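Local coordinates for protein metallocarboxypeptidase (Trypanosoma cruzi, PDB 3DWC) that probably removes C-terminal amino acids from peptides with broad specificity, proline excepted, as a metal-dependent carboxypeptidase of the M32 family, at residues Asn177-Leu182 and His361-Tyr366; Val344-Ile349 and Glu355-Leu360. All blocks are in the same frame, centred on the assembly; numbering follows the deposited sequence.

Contact 1: Asn177-Leu182 and His361-Tyr366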
loop_
_atom_site.group_PDB
_atom_site.type_symbol
_atom_site.label_atom_id
_atom_site.label_comp_id
_atom_site.label_asym_id
_atom_site.label_seq_id
_atom_site.Cartn_x
_atom_site.Cartn_y
_atom_site.Cartn_z
ATOM N N ASN B 177 41.517 15.438 1.733
ATOM C CA ASN B 177 41.471 16.502 0.724
ATOM C C ASN B 177 40.483 17.577 1.177
ATOM O O ASN B 177 40.855 18.722 1.364
ATOM C CB ASN B 177 41.094 15.976 -0.642
ATOM C CG ASN B 177 41.171 17.046 -1.716
ATOM O OD1 ASN B 177 40.359 17.964 -1.772
ATOM N ND2 ASN B 177 42.156 16.923 -2.586
ATOM N N VAL B 178 39.249 17.192 1.447
ATOM C CA VAL B 178 38.271 18.155 2.020
ATOM C C VAL B 178 38.788 18.911 3.269
ATOM O O VAL B 178 38.621 20.124 3.376
ATOM C CB VAL B 178 36.881 17.468 2.309
ATOM C CG1 VAL B 178 35.855 18.440 2.999
ATOM C CG2 VAL B 178 36.293 16.879 1.037
ATOM N N ARG B 179 39.402 18.194 4.200
ATOM C CA ARG B 179 39.863 18.787 5.456
ATOM C C ARG B 179 40.930 19.849 5.240
ATOM O O ARG B 179 41.052 20.752 6.076
ATOM C CB ARG B 179 40.392 17.707 6.439
ATOM C CG ARG B 179 40.476 18.149 7.915
ATOM C CD ARG B 179 41.112 17.066 8.870
ATOM N NE ARG B 179 40.503 15.781 8.580
ATOM C CZ ARG B 179 41.068 14.806 7.869
ATOM N NH1 ARG B 179 40.374 13.694 7.623
ATOM N NH2 ARG B 179 42.324 14.907 7.413
ATOM N N SER B 180 41.711 19.736 4.152
ATOM C CA SER B 180 42.803 20.641 3.880
ATOM C C SER B 180 42.338 22.044 3.464
ATOM O O SER B 180 43.106 23.008 3.608
ATOM C CB SER B 180 43.752 20.054 2.809
ATOM O OG SER B 180 43.162 20.064 1.509
ATOM N N TRP B 181 41.105 22.163 2.943
ATOM C CA TRP B 181 40.594 23.441 2.364
ATOM C C TRP B 181 39.239 23.950 2.878
ATOM O O TRP B 181 39.031 25.178 2.873
ATOM C CB TRP B 181 40.602 23.433 0.811
ATOM C CG TRP B 181 39.836 22.310 0.168
ATOM C CD1 TRP B 181 40.341 21.121 -0.278
ATOM C CD2 TRP B 181 38.419 22.268 -0.085
ATOM N NE1 TRP B 181 39.328 20.341 -0.794
ATOM C CE2 TRP B 181 38.139 21.019 -0.670
ATOM C CE3 TRP B 181 37.366 23.170 0.126
ATOM C CZ2 TRP B 181 36.861 20.647 -1.030
ATOM C CZ3 TRP B 181 36.107 22.805 -0.231
ATOM C CH2 TRP B 181 35.859 21.550 -0.816
ATOM N N LEU B 182 38.344 23.047 3.327
ATOM C CA LEU B 182 36.945 23.416 3.555
ATOM C C LEU B 182 36.721 24.217 4.823
ATOM O O LEU B 182 36.005 25.202 4.755
ATOM C CB LEU B 182 35.983 22.205 3.463
ATOM C CG LEU B 182 34.471 22.451 3.621
ATOM C CD1 LEU B 182 33.997 23.642 2.753
ATOM C CD2 LEU B 182 33.697 21.181 3.276
ATOM N N HIS B 361 29.885 18.424 8.629
ATOM C CA HIS B 361 29.155 17.514 9.518
ATOM C C HIS B 361 29.421 16.055 9.131
ATOM O O HIS B 361 29.603 15.200 9.976
ATOM C CB HIS B 361 27.632 17.789 9.466
ATOM C CG HIS B 361 27.208 19.116 10.063
ATOM N ND1 HIS B 361 26.785 19.253 11.374
ATOM C CD2 HIS B 361 27.115 20.353 9.515
ATOM C CE1 HIS B 361 26.481 20.516 11.609
ATOM N NE2 HIS B 361 26.650 21.201 10.490
ATOM N N VAL B 362 29.480 15.778 7.830
ATOM C CA VAL B 362 29.720 14.437 7.322
ATOM C C VAL B 362 31.154 14.039 7.610
ATOM O O VAL B 362 31.406 12.939 8.103
ATOM C CB VAL B 362 29.401 14.365 5.790
ATOM C CG1 VAL B 362 29.862 13.042 5.168
ATOM C CG2 VAL B 362 27.887 14.614 5.556
ATOM N N MET B 363 32.098 14.919 7.276
ATOM C CA MET B 363 33.500 14.626 7.509
ATOM C C MET B 363 33.758 14.223 8.960
ATOM O O MET B 363 34.414 13.239 9.254
ATOM C CB MET B 363 34.368 15.841 7.236
ATOM C CG MET B 363 35.812 15.577 7.513
ATOM S SD MET B 363 36.868 16.708 6.616
ATOM C CE MET B 363 36.596 18.235 7.487
ATOM N N LEU B 364 33.257 15.015 9.869
ATOM C CA LEU B 364 33.406 14.679 11.285
ATOM C C LEU B 364 32.796 13.337 11.712
ATOM O O LEU B 364 33.306 12.693 12.640
ATOM C CB LEU B 364 32.910 15.823 12.149
ATOM C CG LEU B 364 31.587 15.918 12.873
ATOM C CD1 LEU B 364 31.363 14.890 13.983
ATOM C CD2 LEU B 364 31.608 17.308 13.432
ATOM N N ARG B 365 31.715 12.911 11.069
ATOM C CA ARG B 365 31.147 11.619 11.414
ATOM C C ARG B 365 32.009 10.525 10.831
ATOM O O ARG B 365 32.204 9.493 11.465
ATOM C CB ARG B 365 29.717 11.496 10.969
ATOM C CG ARG B 365 28.784 12.439 11.682
ATOM C CD ARG B 365 27.485 12.647 10.888
ATOM N NE ARG B 365 26.423 13.266 11.694
ATOM C CZ ARG B 365 26.491 14.518 12.139
ATOM N NH1 ARG B 365 25.524 15.025 12.876
ATOM N NH2 ARG B 365 27.551 15.256 11.874
ATOM N N TYR B 366 32.555 10.754 9.640
ATOM C CA TYR B 366 33.457 9.786 9.035
ATOM C C TYR B 366 34.624 9.471 10.031
ATOM O O TYR B 366 34.874 8.313 10.401
ATOM C CB TYR B 366 33.953 10.286 7.659
ATOM C CG TYR B 366 35.113 9.482 7.159
ATOM C CD1 TYR B 366 36.373 10.028 7.063
ATOM C CD2 TYR B 366 34.959 8.123 6.853
ATOM C CE1 TYR B 366 37.461 9.258 6.619
ATOM C CE2 TYR B 366 36.018 7.364 6.411
ATOM C CZ TYR B 366 37.260 7.935 6.306
ATOM O OH TYR B 366 38.287 7.161 5.900
#

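Contact 2: Val344-Ile349 and Glu355-Leu360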
loop_
_atom_site.group_PDB
_atom_site.type_symbol
_atom_site.label_atom_id
_atom_site.label_comp_id
_atom_site.label_asym_id
_atom_site.label_seq_id
_atom_site.Cartn_x
_atom_site.Cartn_y
_atom_site.Cartn_z
ATOM N N VAL B 344 24.630 31.177 4.002
ATOM C CA VAL B 344 25.580 30.362 4.743
ATOM C C VAL B 344 25.509 30.747 6.210
ATOM O O VAL B 344 25.762 31.900 6.574
ATOM C CB VAL B 344 27.019 30.485 4.180
ATOM C CG1 VAL B 344 28.001 29.769 5.078
ATOM C CG2 VAL B 344 27.065 29.887 2.762
ATOM N N SER B 345 25.138 29.773 7.035
ATOM C CA SER B 345 24.988 29.980 8.475
ATOM C C SER B 345 25.255 28.691 9.239
ATOM O O SER B 345 24.389 27.831 9.339
ATOM C CB SER B 345 23.587 30.469 8.817
ATOM O OG SER B 345 23.643 30.984 10.129
ATOM N N PRO B 346 26.477 28.535 9.759
ATOM C CA PRO B 346 26.812 27.300 10.453
ATOM C C PRO B 346 25.944 27.069 11.665
ATOM O O PRO B 346 25.546 28.003 12.312
ATOM C CB PRO B 346 28.248 27.522 10.874
ATOM C CG PRO B 346 28.745 28.506 9.925
ATOM C CD PRO B 346 27.620 29.441 9.698
ATOM N N GLY B 347 25.648 25.814 11.930
ATOM C CA GLY B 347 24.846 25.424 13.064
ATOM C C GLY B 347 25.228 24.023 13.531
ATOM O O GLY B 347 26.167 23.416 13.044
ATOM N N LEU B 348 24.463 23.509 14.473
ATOM C CA LEU B 348 24.815 22.292 15.174
ATOM C C LEU B 348 24.202 21.059 14.586
ATOM O O LEU B 348 24.704 19.961 14.805
ATOM C CB LEU B 348 24.344 22.395 16.642
ATOM C CG LEU B 348 25.116 23.363 17.531
ATOM C CD1 LEU B 348 24.615 23.314 19.017
ATOM C CD2 LEU B 348 26.607 23.076 17.442
ATOM N N ILE B 349 23.094 21.228 13.868
ATOM C CA ILE B 349 22.325 20.092 13.379
ATOM C C ILE B 349 22.610 19.822 11.867
ATOM O O ILE B 349 22.232 20.587 11.022
ATOM C CB ILE B 349 20.801 20.314 13.584
ATOM C CG1 ILE B 349 20.456 20.696 15.063
ATOM C CG2 ILE B 349 20.016 19.057 13.141
ATOM C CD1 ILE B 349 20.913 19.714 16.101
ATOM N N GLU B 355 24.525 24.142 1.994
ATOM C CA GLU B 355 25.308 23.349 1.064
ATOM C C GLU B 355 26.788 23.334 1.466
ATOM O O GLU B 355 27.504 22.348 1.257
ATOM C CB GLU B 355 25.114 23.890 -0.377
ATOM C CG GLU B 355 25.865 23.122 -1.441
ATOM C CD GLU B 355 25.691 23.706 -2.790
ATOM O OE1 GLU B 355 25.250 24.864 -2.884
ATOM O OE2 GLU B 355 25.953 22.993 -3.771
ATOM N N LEU B 356 27.270 24.428 2.026
ATOM C CA LEU B 356 28.693 24.566 2.326
ATOM C C LEU B 356 29.101 23.882 3.630
ATOM O O LEU B 356 30.161 23.254 3.702
ATOM C CB LEU B 356 29.082 26.061 2.320
ATOM C CG LEU B 356 30.557 26.474 2.380
ATOM C CD1 LEU B 356 31.398 26.037 1.176
ATOM C CD2 LEU B 356 30.670 27.987 2.523
ATOM N N CYS B 357 28.248 23.974 4.650
ATOM C CA CYS B 357 28.556 23.458 5.989
ATOM C C CYS B 357 28.353 21.985 6.087
ATOM O O CYS B 357 29.029 21.293 6.836
ATOM C CB CYS B 357 27.668 24.126 7.031
ATOM S SG CYS B 357 28.068 25.860 7.260
ATOM N N TYR B 358 27.373 21.510 5.347
ATOM C CA TYR B 358 26.977 20.115 5.355
ATOM C C TYR B 358 28.156 19.085 5.316
ATOM O O TYR B 358 28.245 18.217 6.191
ATOM C CB TYR B 358 25.960 19.877 4.242
ATOM C CG TYR B 358 25.161 18.631 4.452
ATOM C CD1 TYR B 358 23.849 18.690 4.905
ATOM C CD2 TYR B 358 25.734 17.388 4.266
ATOM C CE1 TYR B 358 23.126 17.546 5.121
ATOM C CE2 TYR B 358 25.014 16.252 4.466
ATOM C CZ TYR B 358 23.721 16.336 4.893
ATOM O OH TYR B 358 23.029 15.186 5.089
ATOM N N PRO B 359 29.060 19.182 4.338
ATOM C CA PRO B 359 30.177 18.235 4.298
ATOM C C PRO B 359 31.056 18.216 5.570
ATOM O O PRO B 359 31.667 17.194 5.869
ATOM C CB PRO B 359 31.006 18.741 3.129
ATOM C CG PRO B 359 30.600 20.126 2.919
ATOM C CD PRO B 359 29.137 20.112 3.214
ATOM N N LEU B 360 31.150 19.342 6.265
ATOM C CA LEU B 360 31.876 19.385 7.516
ATOM C C LEU B 360 31.217 18.474 8.590
ATOM O O LEU B 360 31.923 17.783 9.324
ATOM C CB LEU B 360 32.029 20.827 7.971
ATOM C CG LEU B 360 32.964 21.600 7.041
ATOM C CD1 LEU B 360 32.870 23.109 7.268
ATOM C CD2 LEU B 360 34.410 21.096 7.161
#

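Contact 1: Asn177-Leu182 and His361-Tyr366
Helix-on-helix packing in the largely helical M32 carboxypeptidase fold is carried here by a single methionine, M363 of helix 358-374, which reaches V178 and R179 on helix 168-196. The example shows how one flexible thioether can bridge two helices; in segments 177-182 and 361-366 the nearest CA atoms, of R179 and M363, are 7.9 Å apart. M363 sends CG anti to its backbone N (chi1 178°) and stays nearly extended at chi2; the bend comes at the last torsion (chi3 72°), which brings the terminal methyl against R179. SD lies 3.7 Å from R179 CB and 4.1 Å from V178 CG1, so the sulfur touches both neighbours, while CE meets R179 CA and CG, both at 3.9 Å. The side chains of R179 and M363 cross at about a right angle, whereas those of V178 and M363 slide past each other in opposite directions. The closest approaches are to the aliphatic root of the arginine, though SD lies obliquely beside the guanidinium; R179 bends at chi3, and its NH1 forms a salt bridge with E367, one turn beyond M363 on the same helix. The charged end thus adds a polar tie to the apolar one between the same two helices. M428 of helix 421-441 packs on V178, and F175 of helix 168-196 on M363, adding further apolar neighbours to the junction. Within helix 168-196, side chains also bond to their own turn. N177 O is gripped twice by S180, through its backbone N and through OG, the latter at 2.7 Å and on a lone pair in the carbonyl plane. The N177 side chain takes the indole: W181 NE1 donates to N177 OD1 over 2.8 Å, with the oxygen almost exactly in the ring plane.

Contact 2: Val344-Ile349 and Glu355-Leu360
C357 and P346 meet where the loop between helices 334-341 and 358-374 folds back over the approach to the second helix. From CB of C357, which itself stays clear of the loop, the chain needs one more bond: SG stands anti to the carbonyl carbon (chi1 -69°) and does the touching. It rests 3.7 Å from P346 CA, 3.8 Å from P346 CG and 4.0 Å from P346 CB, so the sulfur is seated over the face of the pyrrolidine ring, near its middle; V344 CG1 is a looser neighbour at 4.5 Å. Beside this pair, L356 sets CD2 against the fork of V344, 4.1 Å from both CG1 and CG2. No hydrogen bond joins the two segments directly. D354, from the five residues that link the segments, connects them indirectly: OD1 accepts from S345 N and OD2 from C357 N, which ties S345 to C357 across the loop. Around this apolar seam, helix 490-501 packs on V344 through Y500 and on L356 through L496, helix 168-196 meets V344 through L186 and P346 through Q190, and helix 382-394 sets L394 against C357.

In the fold
Contacts 1 and 2 share helix 358-374 and lie on the same side of the chain's centre, their own centres 11 Å apart. Contact 2 is local, a loop folding back on the residues that lead into that helix; contact 1 is long-range, bringing the next turns of it against helix 168-196. In sequence, 177-182 comes first, then 344-349, 355-360 and 361-366, so contact 2 is nested within the loop that contact 1 closes. That loop also includes the cobalt ligands H267, H271 and E298, although both contacts lie away from the metal. They touch directly, with L182 against P359 and L360, and H361 against G347, making one continuous packed region.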